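PDB 2EKL: D-3-phosphoglycerate dehydrogenase from Sulfolobus tokodaii, which probably catalyses the NAD-dependent oxidation of D-3-phosphoglycerate, a step of serine biosynthesis, as a member of the D-isomer-specific 2-hydroxyacid dehydrogenase family. Local coordinates for residues Asn42-Tyr47 with Lys60-Lys65; Ile213-Gln218 with Ala236-Ala241; Val226-Thr231 with Gly249-Tyr254. All blocks are in the same frame, centred on the assembly; numbering follows the deposited sequence.

In the fold
Contacts 2 and 3 lie together in the NAD-binding Rossmann domain, while contact 1 sits well apart, in the domain built on the other parallel sheet of the chain, strand order 2-1-3-4-5. The centres of contacts 1 and 2 are about 40 Å apart, and contacts 1 and 3 fall on opposite sides of the chain's centre. Contacts 2 and 3 have centres about 12 Å apart and interleave along the chain: strand 226-230 runs between the two segments of contact 2, whose helix 239-247 in turn leads into strand 251-256. They touch where Val237 packs on Asn230 and Tyr254. Both reach the cofactor, contact 2 through Ile213 and contact 3 through Thr231.

Contact 1 of 3, residues Asn42-Tyr47 with Lys60-Lys65; sequences NIIGNY and KDVIEK
Ile44 meets Lys65 and Val62 in a small contact: no hydrogen bond crosses between the two segments, and the side-chain packing is apolar. The methyl CG2 of Ile44 lies against the aliphatic start of the lysine, 3.5 Å from Lys65 CG and almost as near to CB, the two side chains crossing at a slant. The other branch of the isoleucine is directed at the helix; its CG1 stands 4.3 Å from Val62 CG1, a looser apolar touch. With Ile44 CG1 anti to the backbone N (chi1 -174°), CG2 takes the place between N and the carbonyl carbon, and it is this methyl that meets the lysine.

Backbone closeness adds a second kind of contact. Gly45 CA comes within 3.4 Å of Lys65 O, and the chains make their nearest CA approach at this pair.

The polar end of Lys65 is spoken for outside the two segments. Its chain bends at chi2 and chi4 and brings NZ past Asn42, 4.2 Å from Asn42 CA, to hydrogen-bond Leu41 O in helix 37-43. The arrangement thus joins the last part of helix 37-43 and the turn after it to helix 60-65, helix-to-helix packing beside a parallel sheet of order 2-1-3-4-5, a flavodoxin-like alpha/beta arrangement, as in the catalytic domain of this family.

Contact 2 of 3, residues Ile213-Gln218 with Ala236-Ala241; sequences IIDYPQ and AVNGKA
Ile214 and Val237 pair through a single backbone bridge, with Ile214 N giving a straight bond to Ala236 O (3.0 Å, 168°) and Asn238 N returning one to Ile214 O (3.0 Å). Ala236 O also takes a weak, bent bond from Ile213 N. The two loops belong to the Rossmann domain: each runs into a helix, 216-221 or 239-247, and the bridge ties them together just ahead of those helices. On the apolar side Ile214 CB stands 4.2 Å from Val237 CG2, and both residues also pack on Leu202 of strand 199-202 and on Phe219. At the end nearer the cofactor Ile213 touches NAD and Ala236 lies beside Val204, a residue that binds it.

Past the bridge the polar side chains take over. Asn238 is the N-cap of helix 239-247, its OD1 accepting from Ala241 N at 2.9 Å. Its CG is anti to the backbone N (chi1 -179°), which carries the amide across to the other loop, where ND2 donates to Asp215 OD1, also at 2.9 Å. The donor comes from above the carboxylate, 51° out of its plane, and the amide and carboxylate planes are nearly perpendicular. The same oxygen uses its anti lone pair for Tyr216 N, so two donors grip OD1 and steady the aspartate between the loops. One asparagine therefore caps its own helix and holds the start of the other.

The Tyr216 ring reaches across to helix 239-247, where its hydroxyl hydrogen-bonds Asp244. Over one face of the ring Ala241 CB makes a CH-pi contact, 3.6 Å from the centroid.

Contact 3 of 3, residues Val226-Thr231 with Gly249-Tyr254; sequences VIIVNT and GKVYAY. With NAD (nicotinamide-adenine-dinucleotide), chain B.
Tyr254 turns the edge of its ring to Ile228, whose CB lies in the ring plane, while Ile228 CG2 packs 3.8 Å from Tyr254 CD1. Farther along, the ring runs beside Asn230, both side chains pointing the same way with amide and ring planes 69° apart. Tyr254 OH lies close to the amide plane of Asn230 and accepts a hydrogen bond from its ND2 at 3.1 Å. Loop residues hold the asparagine too, since its OD1 bonds Ser232 OG and ND2 also reaches Arg233 O. With CG anti to the backbone N (chi1 -177°), the Tyr252 ring is laid alongside Ile227, its CD2 3.8 Å from Ile227 CG1.

Tyr252 N, at a corner of the chain, donates to Val226 O at 2.9 Å; the parallel pairing proper is the nearly straight bond from Ile228 N to Ala253 O at 3.0 Å. Just past the strand end, the backbone O of Thr231 accepts from the carboxamide nitrogen N7N of NAD at 3.2 Å. This is a beta-alpha-beta unit, strands 226-230 and 251-256 connected through helix 239-247, with the cofactor at the C-terminal end of strand 226-230, as is characteristic of the Rossmann fold.

Contact 1 of 3, residues Asn42-Tyr47 with Lys60-Lys65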
loop_
_atom_site.group_PDB
_atom_site.type_symbol
_atom_site.label_atom_id
_atom_site.label_comp_id
_atom_site.label_asym_id
_atom_site.label_seq_id
_atom_site.Cartn_x
_atom_site.Cartn_y
_atom_site.Cartn_z
ATOM N N ASN A 42 -23.278 -32.499 24.734
ATOM C CA ASN A 42 -23.981 -33.773 24.809
ATOM C C ASN A 42 -23.315 -34.893 24.016
ATOM O O ASN A 42 -23.443 -36.064 24.372
ATOM C CB ASN A 42 -25.428 -33.620 24.324
ATOM C CG ASN A 42 -26.252 -32.710 25.216
ATOM O OD1 ASN A 42 -26.246 -32.848 26.439
ATOM N ND2 ASN A 42 -26.977 -31.780 24.604
ATOM N N ILE A 43 -22.594 -34.543 22.953
ATOM C CA ILE A 43 -21.971 -35.566 22.119
ATOM C C ILE A 43 -20.449 -35.569 22.009
ATOM O O ILE A 43 -19.880 -36.505 21.449
ATOM C CB ILE A 43 -22.527 -35.508 20.681
ATOM C CG1 ILE A 43 -22.072 -34.217 19.994
ATOM C CG2 ILE A 43 -24.049 -35.580 20.710
ATOM C CD1 ILE A 43 -22.430 -34.150 18.519
ATOM N N ILE A 44 -19.786 -34.544 22.534
ATOM C CA ILE A 44 -18.329 -34.481 22.424
ATOM C C ILE A 44 -17.617 -35.719 22.974
ATOM O O ILE A 44 -16.536 -36.084 22.508
ATOM C CB ILE A 44 -17.765 -33.217 23.117
ATOM C CG1 ILE A 44 -16.262 -33.105 22.844
ATOM C CG2 ILE A 44 -18.034 -33.266 24.614
ATOM C CD1 ILE A 44 -15.907 -33.061 21.365
ATOM N N GLY A 45 -18.234 -36.370 23.953
ATOM C CA GLY A 45 -17.626 -37.548 24.546
ATOM C C GLY A 45 -17.450 -38.729 23.611
ATOM O O GLY A 45 -16.752 -39.683 23.951
ATOM N N ASN A 46 -18.062 -38.675 22.431
ATOM C CA ASN A 46 -17.960 -39.777 21.484
ATOM C C ASN A 46 -16.858 -39.606 20.446
ATOM O O ASN A 46 -16.700 -40.458 19.574
ATOM C CB ASN A 46 -19.280 -39.960 20.728
ATOM C CG ASN A 46 -20.491 -39.931 21.636
ATOM O OD1 ASN A 46 -20.509 -40.562 22.691
ATOM N ND2 ASN A 46 -21.522 -39.205 21.217
ATOM N N TYR A 47 -16.085 -38.529 20.536
ATOM C CA TYR A 47 -15.066 -38.280 19.521
ATOM C C TYR A 47 -13.605 -38.288 19.951
ATOM O O TYR A 47 -13.261 -37.883 21.060
ATOM C CB TYR A 47 -15.372 -36.950 18.827
ATOM C CG TYR A 47 -16.733 -36.918 18.168
ATOM C CD1 TYR A 47 -16.926 -37.446 16.892
ATOM C CD2 TYR A 47 -17.836 -36.388 18.835
ATOM C CE1 TYR A 47 -18.187 -37.446 16.294
ATOM C CE2 TYR A 47 -19.099 -36.385 18.250
ATOM C CZ TYR A 47 -19.267 -36.914 16.984
ATOM O OH TYR A 47 -20.516 -36.906 16.412
ATOM N N LYS A 60 -12.650 -25.432 28.911
ATOM C CA LYS A 60 -12.296 -26.470 29.871
ATOM C C LYS A 60 -13.381 -27.526 30.053
ATOM O O LYS A 60 -13.091 -28.722 30.048
ATOM C CB LYS A 60 -11.964 -25.828 31.221
ATOM C CG LYS A 60 -11.565 -26.810 32.312
ATOM C CD LYS A 60 -11.112 -26.079 33.570
ATOM C CE LYS A 60 -12.188 -25.128 34.082
ATOM N NZ LYS A 60 -11.743 -24.358 35.277
ATOM N N ASP A 61 -14.627 -27.088 30.208
ATOM C CA ASP A 61 -15.735 -28.020 30.404
ATOM C C ASP A 61 -15.981 -28.885 29.171
ATOM O O ASP A 61 -16.439 -30.023 29.287
ATOM C CB ASP A 61 -17.014 -27.261 30.772
ATOM C CG ASP A 61 -17.629 -26.541 29.591
ATOM O OD1 ASP A 61 -16.916 -25.758 28.932
ATOM O OD2 ASP A 61 -18.831 -26.754 29.325
ATOM N N VAL A 62 -15.680 -28.350 27.992
ATOM C CA VAL A 62 -15.866 -29.104 26.755
ATOM C C VAL A 62 -14.849 -30.240 26.696
ATOM O O VAL A 62 -15.178 -31.366 26.318
ATOM C CB VAL A 62 -15.681 -28.209 25.509
ATOM C CG1 VAL A 62 -15.799 -29.050 24.243
ATOM C CG2 VAL A 62 -16.723 -27.102 25.503
ATOM N N ILE A 63 -13.610 -29.935 27.073
ATOM C CA ILE A 63 -12.538 -30.923 27.068
ATOM C C ILE A 63 -12.791 -32.013 28.106
ATOM O O ILE A 63 -12.545 -33.192 27.852
ATOM C CB ILE A 63 -11.168 -30.257 27.354
ATOM C CG1 ILE A 63 -10.775 -29.358 26.177
ATOM C CG2 ILE A 63 -10.105 -31.320 27.593
ATOM C CD1 ILE A 63 -9.486 -28.583 26.390
ATOM N N GLU A 64 -13.282 -31.613 29.274
ATOM C CA GLU A 64 -13.562 -32.565 30.342
ATOM C C GLU A 64 -14.613 -33.568 29.880
ATOM O O GLU A 64 -14.509 -34.763 30.153
ATOM C CB GLU A 64 -14.056 -31.832 31.591
ATOM C CG GLU A 64 -13.058 -30.827 32.148
ATOM C CD GLU A 64 -13.555 -30.141 33.406
ATOM O OE1 GLU A 64 -14.624 -29.495 33.355
ATOM O OE2 GLU A 64 -12.871 -30.247 34.448
ATOM N N LYS A 65 -15.621 -33.069 29.172
ATOM C CA LYS A 65 -16.695 -33.912 28.661
ATOM C C LYS A 65 -16.185 -34.797 27.524
ATOM O O LYS A 65 -16.684 -35.901 27.312
ATOM C CB LYS A 65 -17.849 -33.035 28.167
ATOM C CG LYS A 65 -19.141 -33.788 27.904
ATOM C CD LYS A 65 -19.667 -34.435 29.178
ATOM C CE LYS A 65 -20.997 -35.135 28.944
ATOM N NZ LYS A 65 -22.072 -34.178 28.557
#

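Contact 2 of 3, residues Ile213-Gln218 with Ala236-Ala241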
loop_
_atom_site.group_PDB
_atom_site.type_symbol
_atom_site.label_atom_id
_atom_site.label_comp_id
_atom_site.label_asym_id
_atom_site.label_seq_id
_atom_site.Cartn_x
_atom_site.Cartn_y
_atom_site.Cartn_z
ATOM N N ILE A 213 1.802 -2.404 25.274
ATOM C CA ILE A 213 3.224 -2.130 25.116
ATOM C C ILE A 213 3.414 -0.666 24.747
ATOM O O ILE A 213 4.413 -0.044 25.107
ATOM C CB ILE A 213 3.839 -3.017 24.019
ATOM C CG1 ILE A 213 3.663 -4.487 24.402
ATOM C CG2 ILE A 213 5.316 -2.681 23.831
ATOM C CD1 ILE A 213 4.202 -4.823 25.776
ATOM N N ILE A 214 2.448 -0.121 24.019
ATOM C CA ILE A 214 2.504 1.275 23.628
ATOM C C ILE A 214 1.512 2.002 24.523
ATOM O O ILE A 214 0.306 2.014 24.258
ATOM C CB ILE A 214 2.124 1.466 22.139
ATOM C CG1 ILE A 214 3.019 0.583 21.259
ATOM C CG2 ILE A 214 2.311 2.920 21.734
ATOM C CD1 ILE A 214 4.513 0.839 21.430
ATOM N N ASP A 215 2.033 2.583 25.599
ATOM C CA ASP A 215 1.220 3.302 26.573
ATOM C C ASP A 215 1.649 4.765 26.622
ATOM O O ASP A 215 2.413 5.227 25.772
ATOM C CB ASP A 215 1.367 2.656 27.959
ATOM C CG ASP A 215 0.111 2.788 28.807
ATOM O OD1 ASP A 215 -0.446 3.903 28.892
ATOM O OD2 ASP A 215 -0.318 1.772 29.393
ATOM N N TYR A 216 1.170 5.497 27.621
ATOM C CA TYR A 216 1.492 6.914 27.725
ATOM C C TYR A 216 2.962 7.308 27.626
ATOM O O TYR A 216 3.305 8.226 26.885
ATOM C CB TYR A 216 0.874 7.507 28.994
ATOM C CG TYR A 216 -0.521 8.034 28.753
ATOM C CD1 TYR A 216 -0.711 9.289 28.174
ATOM C CD2 TYR A 216 -1.647 7.262 29.040
ATOM C CE1 TYR A 216 -1.983 9.764 27.882
ATOM C CE2 TYR A 216 -2.927 7.729 28.754
ATOM C CZ TYR A 216 -3.088 8.978 28.174
ATOM O OH TYR A 216 -4.345 9.443 27.872
ATOM N N PRO A 217 3.852 6.634 28.375
ATOM C CA PRO A 217 5.273 6.992 28.301
ATOM C C PRO A 217 5.840 6.841 26.891
ATOM O O PRO A 217 6.636 7.666 26.437
ATOM C CB PRO A 217 5.926 6.030 29.289
ATOM C CG PRO A 217 4.828 5.771 30.288
ATOM C CD PRO A 217 3.628 5.589 29.386
ATOM N N GLN A 218 5.422 5.782 26.205
ATOM C CA GLN A 218 5.886 5.512 24.849
ATOM C C GLN A 218 5.379 6.570 23.873
ATOM O O GLN A 218 6.119 7.020 23.003
ATOM C CB GLN A 218 5.428 4.119 24.397
ATOM C CG GLN A 218 6.059 2.951 25.165
ATOM C CD GLN A 218 5.614 2.877 26.619
ATOM O OE1 GLN A 218 4.423 2.947 26.920
ATOM N NE2 GLN A 218 6.571 2.717 27.524
ATOM N N ALA A 236 -2.217 -4.233 22.172
ATOM C CA ALA A 236 -0.817 -3.839 22.272
ATOM C C ALA A 236 -0.727 -2.321 22.404
ATOM O O ALA A 236 0.309 -1.780 22.789
ATOM C CB ALA A 236 -0.047 -4.302 21.035
ATOM N N VAL A 237 -1.830 -1.643 22.100
ATOM C CA VAL A 237 -1.886 -0.185 22.165
ATOM C C VAL A 237 -2.946 0.337 23.128
ATOM O O VAL A 237 -4.062 -0.180 23.176
ATOM C CB VAL A 237 -2.190 0.417 20.775
ATOM C CG1 VAL A 237 -2.307 1.938 20.870
ATOM C CG2 VAL A 237 -1.100 0.026 19.795
ATOM N N ASN A 238 -2.585 1.362 23.895
ATOM C CA ASN A 238 -3.526 1.988 24.820
ATOM C C ASN A 238 -4.380 2.884 23.924
ATOM O O ASN A 238 -3.938 3.958 23.513
ATOM C CB ASN A 238 -2.772 2.841 25.848
ATOM C CG ASN A 238 -3.699 3.502 26.853
ATOM O OD1 ASN A 238 -4.831 3.860 26.531
ATOM N ND2 ASN A 238 -3.211 3.685 28.075
ATOM N N GLY A 239 -5.594 2.433 23.619
ATOM C CA GLY A 239 -6.480 3.186 22.747
ATOM C C GLY A 239 -6.855 4.572 23.223
ATOM O O GLY A 239 -7.000 5.497 22.421
ATOM N N LYS A 240 -7.032 4.724 24.529
ATOM C CA LYS A 240 -7.391 6.019 25.075
ATOM C C LYS A 240 -6.208 6.981 24.972
ATOM O O LYS A 240 -6.384 8.159 24.671
ATOM C CB LYS A 240 -7.866 5.852 26.519
ATOM C CG LYS A 240 -9.163 5.051 26.599
ATOM C CD LYS A 240 -9.550 4.693 28.030
ATOM C CE LYS A 240 -10.859 3.918 28.051
ATOM N NZ LYS A 240 -11.262 3.535 29.431
ATOM N N ALA A 241 -5.002 6.472 25.202
ATOM C CA ALA A 241 -3.812 7.304 25.092
ATOM C C ALA A 241 -3.664 7.703 23.621
ATOM O O ALA A 241 -3.319 8.840 23.306
ATOM C CB ALA A 241 -2.578 6.528 25.557
#

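Contact 3 of 3, residues Val226-Thr231 with Gly249-Tyr254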
loop_
_atom_site.group_PDB
_atom_site.type_symbol
_atom_site.label_atom_id
_atom_site.label_comp_id
_atom_site.label_asym_id
_atom_site.label_seq_id
_atom_site.Cartn_x
_atom_site.Cartn_y
_atom_site.Cartn_z
ATOM N N VAL A 226 4.340 11.248 13.916
ATOM C CA VAL A 226 4.614 9.830 13.739
ATOM C C VAL A 226 3.408 9.132 13.115
ATOM O O VAL A 226 2.263 9.545 13.316
ATOM C CB VAL A 226 4.945 9.160 15.103
ATOM C CG1 VAL A 226 3.729 9.226 16.029
ATOM C CG2 VAL A 226 5.377 7.716 14.896
ATOM N N ILE A 227 3.679 8.096 12.327
ATOM C CA ILE A 227 2.635 7.290 11.708
ATOM C C ILE A 227 2.747 5.939 12.402
ATOM O O ILE A 227 3.833 5.355 12.469
ATOM C CB ILE A 227 2.865 7.092 10.190
ATOM C CG1 ILE A 227 2.660 8.414 9.452
ATOM C CG2 ILE A 227 1.902 6.034 9.648
ATOM C CD1 ILE A 227 3.008 8.347 7.979
ATOM N N ILE A 228 1.640 5.456 12.947
ATOM C CA ILE A 228 1.643 4.176 13.645
ATOM C C ILE A 228 0.782 3.163 12.899
ATOM O O ILE A 228 -0.378 3.435 12.601
ATOM C CB ILE A 228 1.094 4.334 15.085
ATOM C CG1 ILE A 228 1.887 5.412 15.829
ATOM C CG2 ILE A 228 1.179 3.007 15.824
ATOM C CD1 ILE A 228 1.325 5.752 17.222
ATOM N N VAL A 229 1.356 2.001 12.599
ATOM C CA VAL A 229 0.629 0.953 11.883
ATOM C C VAL A 229 0.504 -0.255 12.796
ATOM O O VAL A 229 1.458 -0.621 13.483
ATOM C CB VAL A 229 1.372 0.529 10.589
ATOM C CG1 VAL A 229 0.554 -0.518 9.830
ATOM C CG2 VAL A 229 1.610 1.744 9.704
ATOM N N ASN A 230 -0.667 -0.879 12.804
ATOM C CA ASN A 230 -0.875 -2.040 13.658
ATOM C C ASN A 230 -1.684 -3.141 12.980
ATOM O O ASN A 230 -2.865 -2.965 12.698
ATOM C CB ASN A 230 -1.582 -1.609 14.952
ATOM C CG ASN A 230 -1.691 -2.740 15.973
ATOM O OD1 ASN A 230 -1.213 -3.851 15.747
ATOM N ND2 ASN A 230 -2.323 -2.453 17.106
ATOM N N THR A 231 -1.034 -4.268 12.706
ATOM C CA THR A 231 -1.726 -5.407 12.112
ATOM C C THR A 231 -1.555 -6.614 13.023
ATOM O O THR A 231 -1.820 -7.743 12.619
ATOM C CB THR A 231 -1.184 -5.770 10.711
ATOM O OG1 THR A 231 0.224 -6.024 10.786
ATOM C CG2 THR A 231 -1.451 -4.643 9.727
ATOM N N GLY A 249 -2.666 16.305 18.117
ATOM C CA GLY A 249 -2.051 16.585 16.832
ATOM C C GLY A 249 -0.673 15.964 16.674
ATOM O O GLY A 249 0.000 16.184 15.664
ATOM N N LYS A 250 -0.245 15.177 17.658
ATOM C CA LYS A 250 1.072 14.557 17.584
ATOM C C LYS A 250 1.137 13.397 16.602
ATOM O O LYS A 250 2.092 13.281 15.833
ATOM C CB LYS A 250 1.527 14.065 18.960
ATOM C CG LYS A 250 2.962 13.545 18.941
ATOM C CD LYS A 250 3.490 13.237 20.329
ATOM C CE LYS A 250 4.961 12.857 20.261
ATOM N NZ LYS A 250 5.532 12.556 21.601
ATOM N N VAL A 251 0.134 12.528 16.643
ATOM C CA VAL A 251 0.094 11.373 15.750
ATOM C C VAL A 251 -0.501 11.791 14.413
ATOM O O VAL A 251 -1.635 12.265 14.353
ATOM C CB VAL A 251 -0.756 10.231 16.365
ATOM C CG1 VAL A 251 -0.852 9.057 15.395
ATOM C CG2 VAL A 251 -0.132 9.778 17.685
ATOM N N TYR A 252 0.276 11.632 13.345
ATOM C CA TYR A 252 -0.178 11.997 12.009
ATOM C C TYR A 252 -1.300 11.060 11.579
ATOM O O TYR A 252 -2.293 11.486 10.976
ATOM C CB TYR A 252 0.984 11.896 11.016
ATOM C CG TYR A 252 0.635 12.318 9.609
ATOM C CD1 TYR A 252 0.560 13.667 9.262
ATOM C CD2 TYR A 252 0.372 11.367 8.622
ATOM C CE1 TYR A 252 0.237 14.061 7.965
ATOM C CE2 TYR A 252 0.044 11.752 7.319
ATOM C CZ TYR A 252 -0.019 13.098 7.000
ATOM O OH TYR A 252 -0.330 13.491 5.717
ATOM N N ALA A 253 -1.140 9.779 11.895
ATOM C CA ALA A 253 -2.142 8.792 11.534
ATOM C C ALA A 253 -1.925 7.460 12.232
ATOM O O ALA A 253 -0.796 7.102 12.584
ATOM C CB ALA A 253 -2.142 8.582 10.011
ATOM N N TYR A 254 -3.024 6.743 12.442
ATOM C CA TYR A 254 -2.992 5.413 13.034
ATOM C C TYR A 254 -3.687 4.532 11.998
ATOM O O TYR A 254 -4.862 4.743 11.679
ATOM C CB TYR A 254 -3.768 5.363 14.357
ATOM C CG TYR A 254 -3.776 3.993 15.017
ATOM C CD1 TYR A 254 -2.597 3.419 15.504
ATOM C CD2 TYR A 254 -4.964 3.276 15.164
ATOM C CE1 TYR A 254 -2.607 2.165 16.123
ATOM C CE2 TYR A 254 -4.983 2.025 15.781
ATOM C CZ TYR A 254 -3.802 1.476 16.258
ATOM O OH TYR A 254 -3.826 0.246 16.875
HETATM P PA NAD B . 5.818 -14.124 15.794
HETATM O O1A NAD B . 6.621 -14.676 14.688
HETATM O O2A NAD B . 5.602 -15.031 16.994
HETATM O O5B NAD B . 6.514 -12.748 16.228
HETATM C C5B NAD B . 5.980 -12.007 17.314
HETATM C C4B NAD B . 7.282 -11.201 17.917
HETATM O O4B NAD B . 6.867 -10.115 18.763
HETATM C C3B NAD B . 8.254 -12.194 18.637
HETATM O O3B NAD B . 9.585 -12.088 18.133
HETATM C C2B NAD B . 8.046 -11.833 20.112
HETATM O O2B NAD B . 9.087 -12.123 21.014
HETATM C C1B NAD B . 7.697 -10.401 19.936
HETATM N N9A NAD B . 7.110 -9.766 21.159
HETATM C C8A NAD B . 6.172 -10.238 22.066
HETATM N N7A NAD B . 5.953 -9.303 23.020
HETATM C C5A NAD B . 6.734 -8.234 22.744
HETATM C C6A NAD B . 6.964 -6.939 23.357
HETATM N N6A NAD B . 6.325 -6.583 24.460
HETATM N N1A NAD B . 7.899 -6.022 22.768
HETATM C C2A NAD B . 8.623 -6.350 21.576
HETATM N N3A NAD B . 8.402 -7.611 20.975
HETATM C C4A NAD B . 7.478 -8.522 21.554
HETATM O O3 NAD B . 4.349 -13.743 15.253
HETATM P PN NAD B . 3.877 -13.239 13.795
HETATM O O1N NAD B . 4.935 -12.421 13.182
HETATM O O2N NAD B . 3.515 -14.490 13.067
HETATM O O5D NAD B . 2.579 -12.465 14.242
HETATM C C5D NAD B . 2.693 -11.161 14.771
HETATM C C4D NAD B . 1.342 -10.605 15.171
HETATM O O4D NAD B . 0.483 -10.447 14.056
HETATM C C3D NAD B . 0.519 -11.448 16.187
HETATM O O3D NAD B . -0.096 -10.608 17.175
HETATM C C2D NAD B . -0.437 -12.189 15.325
HETATM O O2D NAD B . -1.489 -12.784 16.060
HETATM C C1D NAD B . -0.749 -11.078 14.362
HETATM N N1N NAD B . -1.384 -11.436 13.062
HETATM C C2N NAD B . -2.490 -10.646 12.618
HETATM C C3N NAD B . -3.114 -10.970 11.376
HETATM C C7N NAD B . -4.257 -10.153 10.906
HETATM O O7N NAD B . -5.228 -10.792 10.233
HETATM N N7N NAD B . -4.379 -8.849 11.108
HETATM C C4N NAD B . -2.579 -12.123 10.602
HETATM C C5N NAD B . -1.456 -12.916 11.066
HETATM C C6N NAD B . -0.856 -12.559 12.316
#